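Local coordinates for putative histidinol-phosphate aminotransferase (Burkholderia pseudomallei, PDB 3P1T), which probably catalyses the pyridoxal-phosphate-dependent transfer of an amino group between L-histidinol phosphate and 2-oxoglutarate, a step of histidine biosynthesis, at residues D233-A236 against L237-A240; A286-R289 against T290-L294; P127-L130 against A131-S134; I251-T254 against L255-R259. One frame throughout, in Å; residues are numbered along the deposited sequence.

Interaction 1 of 4, residues D233-A236 against L237-A240; sequences DLHA and LEAA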
loop_
_atom_site.group_PDB
_atom_site.type_symbol
_atom_site.label_atom_id
_atom_site.label_comp_id
_atom_site.label_asym_id
_atom_site.label_seq_id
_atom_site.Cartn_x
_atom_site.Cartn_y
_atom_site.Cartn_z
ATOM N N ASP A 233 7.708 -3.943 -5.403
ATOM C CA ASP A 233 7.040 -2.947 -6.230
ATOM C C ASP A 233 8.016 -1.839 -6.645
ATOM O O ASP A 233 7.970 -1.404 -7.800
ATOM C CB ASP A 233 5.826 -2.365 -5.499
ATOM C CG ASP A 233 4.702 -3.345 -5.195
ATOM O OD1 ASP A 233 4.618 -4.383 -5.871
ATOM O OD2 ASP A 233 3.908 -3.068 -4.279
ATOM N N LEU A 234 8.919 -1.426 -5.739
ATOM C CA LEU A 234 9.937 -0.405 -6.033
ATOM C C LEU A 234 10.907 -0.854 -7.145
ATOM O O LEU A 234 11.143 -0.076 -8.070
ATOM C CB LEU A 234 10.747 -0.029 -4.787
ATOM C CG LEU A 234 10.060 0.815 -3.704
ATOM C CD1 LEU A 234 10.917 0.867 -2.482
ATOM C CD2 LEU A 234 9.774 2.209 -4.178
ATOM N N HIS A 235 11.437 -2.097 -7.089
ATOM C CA HIS A 235 12.339 -2.592 -8.144
ATOM C C HIS A 235 11.590 -2.813 -9.453
ATOM O O HIS A 235 12.180 -2.644 -10.517
ATOM C CB HIS A 235 13.069 -3.868 -7.730
ATOM C CG HIS A 235 14.142 -3.581 -6.723
ATOM N ND1 HIS A 235 13.851 -3.445 -5.376
ATOM C CD2 HIS A 235 15.452 -3.307 -6.910
ATOM C CE1 HIS A 235 14.993 -3.138 -4.789
ATOM N NE2 HIS A 235 15.982 -3.038 -5.670
ATOM N N ALA A 236 10.292 -3.129 -9.375
ATOM C CA ALA A 236 9.447 -3.307 -10.547
ATOM C C ALA A 236 9.271 -1.958 -11.263
ATOM O O ALA A 236 9.633 -1.833 -12.448
ATOM C CB ALA A 236 8.105 -3.893 -10.147
ATOM N N LEU A 237 8.816 -0.930 -10.504
ATOM C CA LEU A 237 8.603 0.423 -10.996
ATOM C C LEU A 237 9.887 0.989 -11.604
ATOM O O LEU A 237 9.842 1.531 -12.723
ATOM C CB LEU A 237 8.093 1.338 -9.875
ATOM C CG LEU A 237 7.902 2.808 -10.242
ATOM C CD1 LEU A 237 6.893 2.973 -11.335
ATOM C CD2 LEU A 237 7.505 3.612 -9.052
ATOM N N GLU A 238 11.024 0.819 -10.899
ATOM C CA GLU A 238 12.317 1.298 -11.370
ATOM C C GLU A 238 12.650 0.751 -12.777
ATOM O O GLU A 238 13.092 1.522 -13.628
ATOM C CB GLU A 238 13.400 0.900 -10.387
ATOM C CG GLU A 238 14.757 1.450 -10.749
ATOM C CD GLU A 238 15.832 1.143 -9.739
ATOM O OE1 GLU A 238 15.855 0.003 -9.216
ATOM O OE2 GLU A 238 16.661 2.047 -9.484
ATOM N N ALA A 239 12.414 -0.559 -13.013
ATOM C CA ALA A 239 12.654 -1.224 -14.290
ATOM C C ALA A 239 11.662 -0.755 -15.346
ATOM O O ALA A 239 12.052 -0.586 -16.496
ATOM C CB ALA A 239 12.563 -2.729 -14.120
ATOM N N ALA A 240 10.394 -0.506 -14.955
ATOM C CA ALA A 240 9.353 -0.048 -15.879
ATOM C C ALA A 240 9.635 1.363 -16.410
ATOM O O ALA A 240 9.164 1.701 -17.502
ATOM C CB ALA A 240 7.992 -0.073 -15.202
HETATM O O HOH W 1 15.000 -2.290 -10.301
#
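H235 and E238 lie side by side on helix 231-241 and point the same way. Backbone hydrogen bonds come first. Four i to i+4 bonds join D233-A236 to L237-A240. The straightest runs from L237 N to D233 O at 2.9 Å, with an N-H...O angle of 171°. A239 N to H235 O is longer, 3.3 Å. That carbonyl has a second partner. A water donates to H235 O at 2.9 Å and to E238 OE1 at 2.7 Å, and so bridges main chain and carboxylate.

Side-chain contact is slight. E238 OE1 comes obliquely to H235 CD2 at 4.1 Å, and ring and carboxylate planes are 70° apart. The E238 chain is extended, with CG opposite the backbone N (chi1 -176°). Its OE2 forms salt bridges with K59 and R55, while H235 ND1 is hydrogen-bonded to T231 O.

Apolar groups face elsewhere. L237 packs on V56 and L73, and A236 on I38 and on L232 of the second subunit. The E238 carboxylate finds its charged partners outside this helix: it is probably kept ionised by the two cations, and it ties helix 231-241 to helix 52-64.

Interaction 2 of 4, residues A286-R289 against T290-L294; sequences AGER and TLRFL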
loop_
_atom_site.group_PDB
_atom_site.type_symbol
_atom_site.label_atom_id
_atom_site.label_comp_id
_atom_site.label_asym_id
_atom_site.label_seq_id
_atom_site.Cartn_x
_atom_site.Cartn_y
_atom_site.Cartn_z
ATOM N N ALA A 286 -29.317 -2.783 -27.056
ATOM C CA ALA A 286 -29.693 -4.173 -26.811
ATOM C C ALA A 286 -29.462 -4.618 -25.341
ATOM O O ALA A 286 -30.001 -5.651 -24.921
ATOM C CB ALA A 286 -28.913 -5.073 -27.741
ATOM N N GLY A 287 -28.680 -3.843 -24.592
ATOM C CA GLY A 287 -28.395 -4.095 -23.188
ATOM C C GLY A 287 -27.597 -5.351 -22.929
ATOM O O GLY A 287 -26.644 -5.643 -23.654
ATOM N N GLU A 288 -28.015 -6.113 -21.899
ATOM C CA GLU A 288 -27.420 -7.370 -21.435
ATOM C C GLU A 288 -27.317 -8.431 -22.560
ATOM O O GLU A 288 -26.341 -9.183 -22.575
ATOM C CB GLU A 288 -28.236 -7.943 -20.257
ATOM C CG GLU A 288 -27.591 -9.125 -19.535
ATOM C CD GLU A 288 -26.214 -8.909 -18.930
ATOM O OE1 GLU A 288 -25.935 -7.799 -18.415
ATOM O OE2 GLU A 288 -25.426 -9.882 -18.935
ATOM N N ARG A 289 -28.285 -8.469 -23.498
ATOM C CA ARG A 289 -28.310 -9.407 -24.627
ATOM C C ARG A 289 -26.948 -9.460 -25.351
ATOM O O ARG A 289 -26.505 -10.542 -25.734
ATOM C CB ARG A 289 -29.414 -9.006 -25.623
ATOM C CG ARG A 289 -29.874 -10.132 -26.547
ATOM C CD ARG A 289 -30.838 -9.622 -27.598
ATOM N NE ARG A 289 -30.160 -9.276 -28.851
ATOM C CZ ARG A 289 -30.555 -8.320 -29.688
ATOM N NH1 ARG A 289 -31.602 -7.558 -29.391
ATOM N NH2 ARG A 289 -29.880 -8.088 -30.808
ATOM N N THR A 290 -26.282 -8.302 -25.504
ATOM C CA THR A 290 -24.993 -8.177 -26.178
ATOM C C THR A 290 -23.894 -8.809 -25.335
ATOM O O THR A 290 -23.083 -9.566 -25.865
ATOM C CB THR A 290 -24.698 -6.705 -26.451
ATOM O OG1 THR A 290 -25.823 -6.122 -27.108
ATOM C CG2 THR A 290 -23.435 -6.499 -27.278
ATOM N N LEU A 291 -23.853 -8.476 -24.030
ATOM C CA LEU A 291 -22.852 -8.982 -23.083
ATOM C C LEU A 291 -22.928 -10.517 -22.987
ATOM O O LEU A 291 -21.898 -11.187 -23.037
ATOM C CB LEU A 291 -23.041 -8.341 -21.705
ATOM C CG LEU A 291 -22.902 -6.833 -21.641
ATOM C CD1 LEU A 291 -23.620 -6.296 -20.432
ATOM C CD2 LEU A 291 -21.428 -6.393 -21.654
ATOM N N ARG A 292 -24.156 -11.059 -22.922
ATOM C CA ARG A 292 -24.444 -12.494 -22.862
ATOM C C ARG A 292 -23.931 -13.187 -24.145
ATOM O O ARG A 292 -23.277 -14.230 -24.042
ATOM C CB ARG A 292 -25.954 -12.699 -22.661
ATOM C CG ARG A 292 -26.396 -14.143 -22.489
ATOM C CD ARG A 292 -27.838 -14.278 -22.007
ATOM N NE ARG A 292 -28.842 -13.679 -22.902
ATOM C CZ ARG A 292 -29.504 -12.549 -22.648
ATOM N NH1 ARG A 292 -29.285 -11.880 -21.521
ATOM N NH2 ARG A 292 -30.396 -12.086 -23.514
ATOM N N PHE A 293 -24.183 -12.580 -25.334
ATOM C CA PHE A 293 -23.726 -13.042 -26.652
ATOM C C PHE A 293 -22.189 -13.149 -26.711
ATOM O O PHE A 293 -21.654 -14.163 -27.156
ATOM C CB PHE A 293 -24.221 -12.072 -27.744
ATOM C CG PHE A 293 -23.728 -12.351 -29.149
ATOM C CD1 PHE A 293 -22.547 -11.782 -29.614
ATOM C CD2 PHE A 293 -24.467 -13.146 -30.019
ATOM C CE1 PHE A 293 -22.089 -12.050 -30.904
ATOM C CE2 PHE A 293 -24.034 -13.371 -31.327
ATOM C CZ PHE A 293 -22.838 -12.837 -31.756
ATOM N N LEU A 294 -21.499 -12.084 -26.299
ATOM C CA LEU A 294 -20.049 -12.002 -26.273
ATOM C C LEU A 294 -19.454 -12.968 -25.226
ATOM O O LEU A 294 -18.405 -13.543 -25.510
ATOM C CB LEU A 294 -19.581 -10.556 -26.001
ATOM C CG LEU A 294 -19.863 -9.504 -27.094
ATOM C CD1 LEU A 294 -19.438 -8.119 -26.638
ATOM C CD2 LEU A 294 -19.180 -9.855 -28.425
HETATM O O HOH W 2 -27.219 -12.673 -18.937
#
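R289 and R292 meet one turn apart at the start of helix 288-296. R292 NH2 lies 3.6 Å from R289 CG and equally far from R289 CA. One face of the R292 guanidinium lies over R289 CA and E288 O. The R292 chain starts with CG across from the backbone N (chi1 -176°) and bends at chi3, which folds the group back. The two guanidinium planes are 57° apart. Their charges are separated, with R289 NE 6.0 Å from R292 NH2. A286 CB sits over one face of the R289 group, toward its rim.

E288 bends at chi2 and crosses L291 at about a right angle. Its OE1 touches L291 CD1 at 3.4 Å. The carboxylate does not reach R292; its OE2 makes a salt bridge with R295, and a water links it only weakly to R292 NH1. E288 O accepts the nearly straight bond from R292 N at 2.9 Å.

T290 turns its OG1 to A286 CB, 3.3 Å away. That hydroxyl is hydrogen-bonded to N284 and Y333. T290 N bonds to G287 O at 3.3 Å. G287 has positive phi (66°), a value that favours glycine. This is a helix start entered through a glycine with positive phi, in the helix that connects strands 279-283 and 299-303 of the four-stranded sheet and packs on helix 320-333.

Interaction 3 of 4, residues P127-L130 against A131-S134; sequences PNDL and AQVS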
loop_
_atom_site.group_PDB
_atom_site.type_symbol
_atom_site.label_atom_id
_atom_site.label_comp_id
_atom_site.label_asym_id
_atom_site.label_seq_id
_atom_site.Cartn_x
_atom_site.Cartn_y
_atom_site.Cartn_z
ATOM N N PRO A 127 -22.190 22.549 -19.753
ATOM C CA PRO A 127 -21.779 23.933 -19.427
ATOM C C PRO A 127 -22.526 24.563 -18.251
ATOM O O PRO A 127 -21.953 25.435 -17.592
ATOM C CB PRO A 127 -22.103 24.710 -20.702
ATOM C CG PRO A 127 -22.146 23.684 -21.784
ATOM C CD PRO A 127 -22.644 22.434 -21.156
ATOM N N ASN A 128 -23.794 24.154 -18.016
ATOM C CA ASN A 128 -24.644 24.681 -16.947
ATOM C C ASN A 128 -24.138 24.246 -15.601
ATOM O O ASN A 128 -24.146 25.052 -14.676
ATOM C CB ASN A 128 -26.103 24.244 -17.119
ATOM C CG ASN A 128 -26.701 24.658 -18.437
ATOM O OD1 ASN A 128 -26.745 25.843 -18.791
ATOM N ND2 ASN A 128 -27.141 23.677 -19.210
ATOM N N ASP A 129 -23.700 22.984 -15.484
ATOM C CA ASP A 129 -23.132 22.449 -14.254
ATOM C C ASP A 129 -21.712 23.013 -14.051
ATOM O O ASP A 129 -21.350 23.378 -12.937
ATOM C CB ASP A 129 -23.122 20.908 -14.277
ATOM C CG ASP A 129 -24.485 20.238 -14.258
ATOM O OD1 ASP A 129 -25.429 20.816 -13.658
ATOM O OD2 ASP A 129 -24.590 19.090 -14.752
ATOM N N LEU A 130 -20.934 23.132 -15.140
ATOM C CA LEU A 130 -19.565 23.644 -15.136
ATOM C C LEU A 130 -19.535 25.104 -14.666
ATOM O O LEU A 130 -18.580 25.522 -14.022
ATOM C CB LEU A 130 -18.998 23.495 -16.544
ATOM C CG LEU A 130 -17.491 23.572 -16.733
ATOM C CD1 LEU A 130 -16.757 22.646 -15.792
ATOM C CD2 LEU A 130 -17.115 23.241 -18.180
ATOM N N ALA A 131 -20.620 25.839 -14.908
ATOM C CA ALA A 131 -20.793 27.226 -14.478
ATOM C C ALA A 131 -21.060 27.332 -12.966
ATOM O O ALA A 131 -20.934 28.432 -12.421
ATOM C CB ALA A 131 -21.946 27.855 -15.240
ATOM N N GLN A 132 -21.442 26.208 -12.300
ATOM C CA GLN A 132 -21.757 26.185 -10.870
ATOM C C GLN A 132 -20.481 25.954 -10.045
ATOM O O GLN A 132 -20.537 26.020 -8.811
ATOM C CB GLN A 132 -22.832 25.125 -10.540
ATOM C CG GLN A 132 -24.235 25.482 -11.066
ATOM C CD GLN A 132 -25.297 24.440 -10.775
ATOM O OE1 GLN A 132 -25.632 24.146 -9.615
ATOM N NE2 GLN A 132 -25.926 23.939 -11.829
ATOM N N VAL A 133 -19.332 25.710 -10.709
ATOM C CA VAL A 133 -18.040 25.509 -10.028
ATOM C C VAL A 133 -17.651 26.823 -9.337
ATOM O O VAL A 133 -17.728 27.872 -9.984
ATOM C CB VAL A 133 -16.952 25.026 -11.027
ATOM C CG1 VAL A 133 -15.550 25.118 -10.427
ATOM C CG2 VAL A 133 -17.244 23.613 -11.521
ATOM N N SER A 134 -17.269 26.772 -8.022
ATOM C CA SER A 134 -16.894 27.950 -7.204
ATOM C C SER A 134 -15.524 27.768 -6.559
ATOM O O SER A 134 -14.971 26.679 -6.617
ATOM C CB SER A 134 -17.936 28.219 -6.121
ATOM O OG SER A 134 -17.924 27.243 -5.093
#
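A131 CB rests on the carbonyls of the preceding turn, 3.4 Å from P127 O and 3.6 Å from N128 O. V133 has CG1 opposite its backbone N (chi1 167°). This places CG2 beside that N and against the L130 carbonyl, with V133 CG2 3.4 Å from L130 O. The same methyl is 4.4 Å from L130 CD1, a loose apolar contact. The Q132 side chain runs alongside D129, with Q132 NE2 3.7 Å from D129 OD1, but it has a second conformer and this approach is doubtful.

The backbone beneath is the end of helix 127-130 running into a type I beta turn from L130 to V133. A131 N bonds weakly to P127 O. Q132 N bonds to D129 O at 2.9 Å. V133 N to L130 O closes the turn and is weak at 3.4 Å. The chain then extends toward strand 137-142, and S134 N bonds to D137 OD2 on the way.

Further out, D129 OD2 accepts a hydrogen bond from G118 N, which fixes the carboxylate near the end of strand 113-117. D129 also packs on F115 and I117 of that strand. L130 packs on I117 too, and on Q159 and L160 of helix 154-163. V133 touches A164, and its carbonyl is bonded by R163. D126 OD1 accepts from N128 N, just ahead of the first turn.

Interaction 4 of 4, residues I251-T254 against L255-R259; sequences IAKT and LAQRR. With SO4 (sulfate ion), chain E.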
loop_
_atom_site.group_PDB
_atom_site.type_symbol
_atom_site.label_atom_id
_atom_site.label_comp_id
_atom_site.label_asym_id
_atom_site.label_seq_id
_atom_site.Cartn_x
_atom_site.Cartn_y
_atom_site.Cartn_z
ATOM N N ILE A 251 2.120 1.852 -27.185
ATOM C CA ILE A 251 1.318 3.053 -27.431
ATOM C C ILE A 251 0.981 3.128 -28.927
ATOM O O ILE A 251 -0.198 3.267 -29.268
ATOM C CB ILE A 251 2.074 4.318 -26.920
ATOM C CG1 ILE A 251 2.047 4.353 -25.359
ATOM C CG2 ILE A 251 1.492 5.612 -27.520
ATOM C CD1 ILE A 251 2.973 5.383 -24.688
ATOM N N ALA A 252 2.002 2.972 -29.804
ATOM C CA ALA A 252 1.862 3.033 -31.258
ATOM C C ALA A 252 0.855 1.997 -31.770
ATOM O O ALA A 252 -0.048 2.357 -32.538
ATOM C CB ALA A 252 3.214 2.822 -31.921
ATOM N N LYS A 253 0.987 0.734 -31.311
ATOM C CA LYS A 253 0.117 -0.392 -31.672
ATOM C C LYS A 253 -1.308 -0.138 -31.170
ATOM O O LYS A 253 -2.255 -0.389 -31.914
ATOM C CB LYS A 253 0.690 -1.700 -31.091
ATOM C CG LYS A 253 -0.062 -2.994 -31.403
ATOM C CD LYS A 253 0.701 -4.169 -30.784
ATOM C CE LYS A 253 -0.010 -5.490 -30.902
ATOM N NZ LYS A 253 0.806 -6.605 -30.344
ATOM N N THR A 254 -1.460 0.393 -29.942
ATOM C CA THR A 254 -2.771 0.687 -29.378
ATOM C C THR A 254 -3.480 1.779 -30.221
ATOM O O THR A 254 -4.658 1.590 -30.530
ATOM C CB THR A 254 -2.657 1.079 -27.911
ATOM O OG1 THR A 254 -2.108 -0.029 -27.193
ATOM C CG2 THR A 254 -3.994 1.437 -27.308
ATOM N N LEU A 255 -2.771 2.874 -30.623
ATOM C CA LEU A 255 -3.358 3.957 -31.433
ATOM C C LEU A 255 -3.854 3.441 -32.803
ATOM O O LEU A 255 -4.897 3.894 -33.306
ATOM C CB LEU A 255 -2.368 5.130 -31.671
ATOM C CG LEU A 255 -1.715 5.878 -30.480
ATOM C CD1 LEU A 255 -1.047 7.161 -30.949
ATOM C CD2 LEU A 255 -2.695 6.222 -29.403
ATOM N N ALA A 256 -3.092 2.512 -33.404
ATOM C CA ALA A 256 -3.384 1.913 -34.715
ATOM C C ALA A 256 -4.547 0.916 -34.625
ATOM O O ALA A 256 -5.408 0.917 -35.509
ATOM C CB ALA A 256 -2.146 1.219 -35.266
ATOM N N GLN A 257 -4.574 0.076 -33.562
ATOM C CA GLN A 257 -5.638 -0.905 -33.341
ATOM C C GLN A 257 -6.943 -0.195 -32.922
ATOM O O GLN A 257 -8.018 -0.639 -33.346
ATOM C CB GLN A 257 -5.228 -1.955 -32.311
ATOM C CG GLN A 257 -4.228 -2.982 -32.821
ATOM C CD GLN A 257 -4.801 -3.869 -33.903
ATOM O OE1 GLN A 257 -5.794 -4.583 -33.707
ATOM N NE2 GLN A 257 -4.173 -3.844 -35.072
ATOM N N ARG A 258 -6.853 0.936 -32.175
ATOM C CA ARG A 258 -8.020 1.762 -31.802
ATOM C C ARG A 258 -8.684 2.328 -33.081
ATOM O O ARG A 258 -9.910 2.308 -33.217
ATOM C CB ARG A 258 -7.609 2.890 -30.843
ATOM C CG ARG A 258 -8.771 3.689 -30.249
ATOM C CD ARG A 258 -8.278 4.788 -29.312
ATOM N NE ARG A 258 -7.492 5.821 -30.000
ATOM C CZ ARG A 258 -6.674 6.684 -29.398
ATOM N NH1 ARG A 258 -6.494 6.635 -28.088
ATOM N NH2 ARG A 258 -6.004 7.577 -30.110
ATOM N N ARG A 259 -7.857 2.767 -34.040
ATOM C CA ARG A 259 -8.327 3.291 -35.308
ATOM C C ARG A 259 -9.015 2.154 -36.100
ATOM O O ARG A 259 -10.141 2.356 -36.576
ATOM C CB ARG A 259 -7.154 3.928 -36.078
ATOM C CG ARG A 259 -7.447 4.406 -37.517
ATOM C CD ARG A 259 -8.645 5.333 -37.666
ATOM N NE ARG A 259 -8.493 6.583 -36.934
ATOM C CZ ARG A 259 -9.511 7.323 -36.528
ATOM N NH1 ARG A 259 -10.761 6.924 -36.745
ATOM N NH2 ARG A 259 -9.294 8.452 -35.864
HETATM S S SO4 E . -12.619 9.536 -34.452
HETATM O O1 SO4 E . -13.657 10.525 -34.160
HETATM O O2 SO4 E . -11.305 10.234 -34.508
HETATM O O3 SO4 E . -12.915 8.924 -35.746
HETATM O O4 SO4 E . -12.614 8.465 -33.420
#
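L255 lies against the carbonyl of I251, one turn back along helix 244-267. Its CG is 3.3 Å from I251 O, and the same oxygen accepts a hydrogen bond from L255 N at 2.9 Å. L255 CG stands beside its own backbone N (chi1 -57°), which brings the branch point close to that oxygen. The apolar contact with I251 is looser, CG2 of I251 to CG of L255 being 4.4 Å.

The tight side runs through T254. This residue is buried, and its side chain packs on Y176. Its OG1 is hydrogen-bonded to H250 O, and its own carbonyl takes the bond from R258 N, with T254 O 2.8 Å from that nitrogen. R258 NH1 reaches A277 O and Y176 O. These bonds tie the inner face to nearby loops.

The other side is more open. A252 and A256 are exposed, joined by a backbone bond of 3.2 Å from A256 N to A252 O. R259 is exposed too and does not touch I251-T254. Its guanidinium grips a sulfate ion, probably from the crystallisation liquor, at its edge and near its plane. NH2 of R259 donates to O2 of the sulfate at 3.0 Å, and NH1 to O3 at 171°. NH1 also forms a salt bridge with D263, one turn on.

Q257 lies between these sides and is hydrogen-bonded to N323 and R260. Helix 244-267 follows helix 231-241 and precedes strand 279-283; through Q257 and N323 it is joined to helix 320-333.

How the interactions relate
Following the chain, interaction 3 comes first, then interactions 1, 4 and 2. They run in series; none nests in or crosses another, and none touches another. Interaction 3 turns the chain from helix 127-130 toward strand 137-142, at the border of the seven-stranded sheet near strand 113-117. Interaction 1 lies on the opposite side of the chain's centre, where helix 231-241 meets the second subunit. Helix 244-267 follows and carries interaction 4, about 10 Å from interaction 1 at the nearest atoms. Interaction 2 starts the helix that leads from strand 279-283 to strand 299-303 in the four-stranded sheet. Interactions 1 and 4 lie within helices and interaction 2 at a helix start; all four are local and close no long loop.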